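Local atomic coordinates of PfkB family carbohydrate kinase (Listeria grayi DSM 20601, PDB entry 4GM6), a protein that is a PfkB-family kinase that probably phosphorylates a sugar or sugar acid. Residues Leu33-Thr39 / Ala50-Gly56; Asn61-Asn65 / Gly328-Pro332. One frame throughout, in Å; residues are numbered along the deposited sequence.

Contact 1. Residues Leu33-Thr39 / Ala50-Gly56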
loop_
_atom_site.group_PDB
_atom_site.type_symbol
_atom_site.label_atom_id
_atom_site.label_comp_id
_atom_site.label_asym_id
_atom_site.label_seq_id
_atom_site.Cartn_x
_atom_site.Cartn_y
_atom_site.Cartn_z
ATOM N N LEU C 33 -5.715 27.848 2.880
ATOM C CA LEU C 33 -5.671 26.398 2.897
ATOM C C LEU C 33 -4.418 25.898 2.187
ATOM O O LEU C 33 -4.056 26.399 1.125
ATOM C CB LEU C 33 -6.900 25.791 2.218
ATOM C CG LEU C 33 -8.160 25.752 3.081
ATOM C CD1 LEU C 33 -8.850 27.101 2.972
ATOM C CD2 LEU C 33 -9.101 24.633 2.657
ATOM N N LEU C 34 -3.768 24.900 2.775
ATOM C CA LEU C 34 -2.548 24.338 2.208
ATOM C C LEU C 34 -2.775 22.866 1.917
ATOM O O LEU C 34 -3.546 22.194 2.609
ATOM C CB LEU C 34 -1.386 24.462 3.205
ATOM C CG LEU C 34 -1.037 25.885 3.611
ATOM C CD1 LEU C 34 0.064 25.896 4.672
ATOM C CD2 LEU C 34 -0.598 26.618 2.355
ATOM N N MET C 35 -2.100 22.338 0.915
ATOM C CA MET C 35 -2.077 20.894 0.811
ATOM C C MET C 35 -0.814 20.394 1.507
ATOM O O MET C 35 0.305 20.813 1.169
ATOM C CB MET C 35 -2.120 20.419 -0.628
ATOM C CG MET C 35 -1.968 18.899 -0.720
ATOM S SD MET C 35 -2.225 18.233 -2.375
ATOM C CE MET C 35 -1.027 19.156 -3.326
ATOM N N ARG C 36 -0.981 19.535 2.500
ATOM C CA ARG C 36 0.181 18.948 3.138
ATOM C C ARG C 36 0.539 17.628 2.453
ATOM O O ARG C 36 -0.349 16.845 2.129
ATOM C CB ARG C 36 -0.029 18.717 4.636
ATOM C CG ARG C 36 1.069 17.802 5.145
ATOM C CD ARG C 36 1.174 17.646 6.651
ATOM N NE ARG C 36 -0.079 17.583 7.391
ATOM C CZ ARG C 36 -0.430 16.602 8.230
ATOM N NH1 ARG C 36 -1.571 16.679 8.891
ATOM N NH2 ARG C 36 0.332 15.545 8.404
ATOM N N LEU C 37 1.833 17.404 2.221
ATOM C CA LEU C 37 2.347 16.163 1.598
ATOM C C LEU C 37 3.341 15.501 2.535
ATOM O O LEU C 37 4.417 16.042 2.769
ATOM C CB LEU C 37 3.002 16.486 0.256
ATOM C CG LEU C 37 1.995 17.171 -0.693
ATOM C CD1 LEU C 37 2.609 18.370 -1.391
ATOM C CD2 LEU C 37 1.470 16.204 -1.721
ATOM N N SER C 38 2.972 14.321 3.039
ATOM C CA SER C 38 3.605 13.698 4.202
ATOM C C SER C 38 4.299 12.386 3.844
ATOM O O SER C 38 3.741 11.600 3.083
ATOM C CB SER C 38 2.506 13.343 5.219
ATOM O OG SER C 38 2.236 14.436 6.053
ATOM N N THR C 39 5.482 12.135 4.414
ATOM C CA THR C 39 6.113 10.806 4.293
ATOM C C THR C 39 5.502 9.883 5.340
ATOM O O THR C 39 4.876 10.329 6.292
ATOM C CB THR C 39 7.636 10.847 4.533
ATOM O OG1 THR C 39 7.912 11.107 5.923
ATOM C CG2 THR C 39 8.278 11.923 3.694
ATOM N N ALA C 50 6.181 7.887 -2.321
ATOM C CA ALA C 50 4.816 8.426 -2.375
ATOM C C ALA C 50 4.609 9.374 -1.212
ATOM O O ALA C 50 5.213 9.199 -0.170
ATOM C CB ALA C 50 3.792 7.313 -2.310
ATOM N N LEU C 51 3.764 10.383 -1.391
ATOM C CA LEU C 51 3.421 11.271 -0.290
ATOM C C LEU C 51 1.923 11.191 -0.033
ATOM O O LEU C 51 1.127 11.262 -0.977
ATOM C CB LEU C 51 3.787 12.720 -0.654
ATOM C CG LEU C 51 5.276 12.983 -0.894
ATOM C CD1 LEU C 51 5.492 14.213 -1.765
ATOM C CD2 LEU C 51 5.979 13.144 0.451
ATOM N N ASP C 52 1.550 11.071 1.237
ATOM C CA ASP C 52 0.141 11.171 1.649
ATOM C C ASP C 52 -0.351 12.618 1.655
ATOM O O ASP C 52 0.366 13.520 2.064
ATOM C CB ASP C 52 -0.036 10.539 3.035
ATOM C CG ASP C 52 0.291 9.063 3.023
ATOM O OD1 ASP C 52 -0.279 8.384 2.163
ATOM O OD2 ASP C 52 1.145 8.595 3.810
ATOM N N ILE C 53 -1.584 12.829 1.204
ATOM C CA ILE C 53 -2.151 14.165 1.086
ATOM C C ILE C 53 -3.116 14.481 2.224
ATOM O O ILE C 53 -3.930 13.641 2.592
ATOM C CB ILE C 53 -3.020 14.246 -0.181
ATOM C CG1 ILE C 53 -2.191 14.121 -1.446
ATOM C CG2 ILE C 53 -3.805 15.551 -0.192
ATOM C CD1 ILE C 53 -3.062 14.330 -2.683
ATOM N N HIS C 54 -3.037 15.695 2.768
ATOM C CA HIS C 54 -4.037 16.202 3.717
ATOM C C HIS C 54 -4.229 17.689 3.442
ATOM O O HIS C 54 -3.258 18.391 3.187
ATOM C CB HIS C 54 -3.572 16.005 5.156
ATOM C CG HIS C 54 -3.486 14.566 5.553
ATOM N ND1 HIS C 54 -2.300 13.862 5.573
ATOM C CD2 HIS C 54 -4.453 13.687 5.895
ATOM C CE1 HIS C 54 -2.539 12.615 5.933
ATOM N NE2 HIS C 54 -3.839 12.485 6.131
ATOM N N ILE C 55 -5.475 18.151 3.456
ATOM C CA ILE C 55 -5.767 19.577 3.325
ATOM C C ILE C 55 -5.880 20.177 4.715
ATOM O O ILE C 55 -6.448 19.570 5.619
ATOM C CB ILE C 55 -7.087 19.807 2.583
ATOM C CG1 ILE C 55 -7.084 19.009 1.280
ATOM C CG2 ILE C 55 -7.356 21.303 2.377
ATOM C CD1 ILE C 55 -6.057 19.457 0.259
ATOM N N GLY C 56 -5.326 21.368 4.891
ATOM C CA GLY C 56 -5.351 21.999 6.203
ATOM C C GLY C 56 -5.001 23.465 6.122
ATOM O O GLY C 56 -4.840 24.011 5.047
HETATM O O HOH W 1 -0.334 14.714 4.356
HETATM O O HOH W 2 2.093 9.995 5.772
#
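The antiparallel hairpin of strands 34-38 and 50-56 belongs to the small lid sheet of the PfkB fold, in which strand 34-38 lies between 50-56 and 111-115. Leu34, Arg36 and Ser38 exchange two backbone hydrogen bonds each with Gly56, His54 and Asp52 respectively; the shortest runs from Arg36 N to His54 O, 2.6 Å. Between them sit the non-hydrogen-bonded pairs Met35-Ile55 and Leu37-Ile53, whose side chains share the greasy face. There Met35 runs extended through chi1 and chi2 (175° and 172°), which brings SD to CG2 of Ile53 at 3.8 Å; the bend at chi3 turns only CE. Leu37 CB rests on Leu51 CD1 at 3.9 Å. Ala50, Leu51 and Asp52 also pair with a strand of a second subunit, so the sheet continues across the interface. The face of Arg36, Ser38, Asp52 and His54 is largely polar. Arg36 reaches out along it, held by salt bridges to Asp329 and Asp287, and ND1 of His54 lies over one face of its guanidinium, offset toward the rim. Its NH2 also donates to Ser38 OG at 3.2 Å, with OG lying 25° out of the guanidinium plane. Asp52 OD2 is held by Gln40 and by a water that also donates to Thr39 O. Another water ties this face together, donating to Asp52 O at 2.7 Å and hydrogen-bonding to Ser38 OG and His54 ND1.

Contact 2. Residues Asn61-Asn65 / Gly328-Pro332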
loop_
_atom_site.group_PDB
_atom_site.type_symbol
_atom_site.label_atom_id
_atom_site.label_comp_id
_atom_site.label_asym_id
_atom_site.label_seq_id
_atom_site.Cartn_x
_atom_site.Cartn_y
_atom_site.Cartn_z
ATOM N N ASN C 61 -8.652 24.763 9.766
ATOM C CA ASN C 61 -8.785 23.641 10.688
ATOM C C ASN C 61 -9.721 24.049 11.822
ATOM O O ASN C 61 -10.598 23.280 12.237
ATOM C CB ASN C 61 -7.432 23.237 11.272
ATOM C CG ASN C 61 -6.473 22.710 10.230
ATOM O OD1 ASN C 61 -6.864 22.355 9.119
ATOM N ND2 ASN C 61 -5.193 22.667 10.586
ATOM N N VAL C 62 -9.541 25.271 12.320
ATOM C CA VAL C 62 -10.418 25.744 13.361
ATOM C C VAL C 62 -11.865 25.712 12.882
ATOM O O VAL C 62 -12.758 25.301 13.626
ATOM C CB VAL C 62 -10.007 27.132 13.891
ATOM C CG1 VAL C 62 -11.148 27.757 14.687
ATOM C CG2 VAL C 62 -8.762 26.985 14.754
ATOM N N ALA C 63 -12.096 26.124 11.637
ATOM C CA ALA C 63 -13.446 26.127 11.077
ATOM C C ALA C 63 -14.035 24.721 11.019
ATOM O O ALA C 63 -15.157 24.498 11.452
ATOM C CB ALA C 63 -13.455 26.765 9.690
ATOM N N VAL C 64 -13.284 23.775 10.464
ATOM C CA VAL C 64 -13.755 22.394 10.394
ATOM C C VAL C 64 -14.064 21.847 11.794
ATOM O O VAL C 64 -15.101 21.231 12.010
ATOM C CB VAL C 64 -12.733 21.481 9.664
ATOM C CG1 VAL C 64 -13.028 19.997 9.899
ATOM C CG2 VAL C 64 -12.713 21.798 8.177
ATOM N N ASN C 65 -13.160 22.063 12.744
ATOM C CA ASN C 65 -13.355 21.519 14.080
ATOM C C ASN C 65 -14.578 22.128 14.770
ATOM O O ASN C 65 -15.307 21.419 15.470
ATOM C CB ASN C 65 -12.094 21.678 14.940
ATOM C CG ASN C 65 -10.892 20.972 14.349
ATOM O OD1 ASN C 65 -11.031 20.011 13.592
ATOM N ND2 ASN C 65 -9.699 21.434 14.709
ATOM N N GLY C 328 -3.651 13.628 9.703
ATOM C CA GLY C 328 -4.282 14.739 9.011
ATOM C C GLY C 328 -4.394 15.948 9.910
ATOM O O GLY C 328 -3.904 15.947 11.049
ATOM N N ASP C 329 -5.073 16.973 9.413
ATOM C CA ASP C 329 -5.079 18.276 10.084
ATOM C C ASP C 329 -6.287 18.531 10.958
ATOM O O ASP C 329 -6.252 19.399 11.815
ATOM C CB ASP C 329 -5.016 19.401 9.053
ATOM C CG ASP C 329 -3.605 19.789 8.718
ATOM O OD1 ASP C 329 -2.777 18.881 8.475
ATOM O OD2 ASP C 329 -3.325 21.013 8.721
ATOM N N ILE C 330 -7.364 17.800 10.738
ATOM C CA ILE C 330 -8.602 18.113 11.428
ATOM C C ILE C 330 -8.973 17.043 12.453
ATOM O O ILE C 330 -8.523 15.901 12.365
ATOM C CB ILE C 330 -9.749 18.334 10.421
ATOM C CG1 ILE C 330 -9.993 17.056 9.615
ATOM C CG2 ILE C 330 -9.410 19.489 9.478
ATOM C CD1 ILE C 330 -11.038 16.150 10.230
ATOM N N ASN C 331 -9.789 17.439 13.420
ATOM C CA ASN C 331 -10.219 16.584 14.521
ATOM C C ASN C 331 -11.560 15.975 14.157
ATOM O O ASN C 331 -12.518 16.698 13.918
ATOM C CB ASN C 331 -10.346 17.424 15.807
ATOM C CG ASN C 331 -10.067 16.620 17.065
ATOM O OD1 ASN C 331 -9.553 15.498 17.009
ATOM N ND2 ASN C 331 -10.372 17.205 18.213
ATOM N N PRO C 332 -11.633 14.635 14.088
ATOM C CA PRO C 332 -12.815 13.952 13.576
ATOM C C PRO C 332 -13.887 13.651 14.618
ATOM O O PRO C 332 -14.930 13.105 14.276
ATOM C CB PRO C 332 -12.238 12.625 13.048
ATOM C CG PRO C 332 -11.080 12.352 13.968
ATOM C CD PRO C 332 -10.527 13.702 14.369
HETATM O O HOH W 3 -7.284 19.835 14.279
#
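Helix 58-68 of the PfkB kinase fold meets the loop between helices 309-323 and 335-344 through two asparagines one turn apart, Asn61 and Asn65, with Val64 beside them. Asn61 ND2 donates to Asp329 OD2 at 3.1 Å, with the acceptor close to the amide plane; the bond arrives on the anti side of the carboxylate, and the two flat groups are turned 69° apart. The same ND2 also donates to Asp293, and Asp329 offers its other oxygen, OD1, to Arg36, so each group has a second polar partner. One turn on, Asn65 OD1 accepts the backbone N-H of Asn331 at 2.9 Å in a nearly straight bond, though the donor stands 31° off the amide carbonyl plane. This fixes the loop backbone to a helix side chain, while the two side chains cross at about a right angle and Asn331 sends its own ND2 to Ala319 O. The apolar part is small: Val64 CG1 packs on Ile330 CG2 at 3.7 Å, the two side chains crossing roughly perpendicular. With chi1 62°, CG1 of Ile330 sits between N and C, and CG2 faces the helix. Ile330 also packs on His91 and His95, and on Gln47 of a third subunit. Water completes the polar set, accepting from Asn65 ND2 at 2.9 Å and donating to Asp329 O at 2.7 Å.

Overall arrangement
The two contacts adjoin, their centres about 14 Å apart, and strand 50-56 runs straight on into helix 58-68. Contact 1 lies in the lid sheet, contact 2 nearer the middle of the chain, and one salt bridge joins them: Arg36 NH1 to Asp329 OD1, 2.5 Å. Around it, CD2 of His54 packs on CA of Gly328 at 3.3 Å, and CA of Gly56 lies 3.3 Å from Asn61 OD1. Asp287, which takes a second bond from Arg36, also accepts from Gly328 N, so the polar face of the lid is pinned to the 328-332 loop. Asp287 and Asp293 begin and end a stretch resembling the DTxGAGD signature of PfkB kinases, consistent with a junction beside the active site.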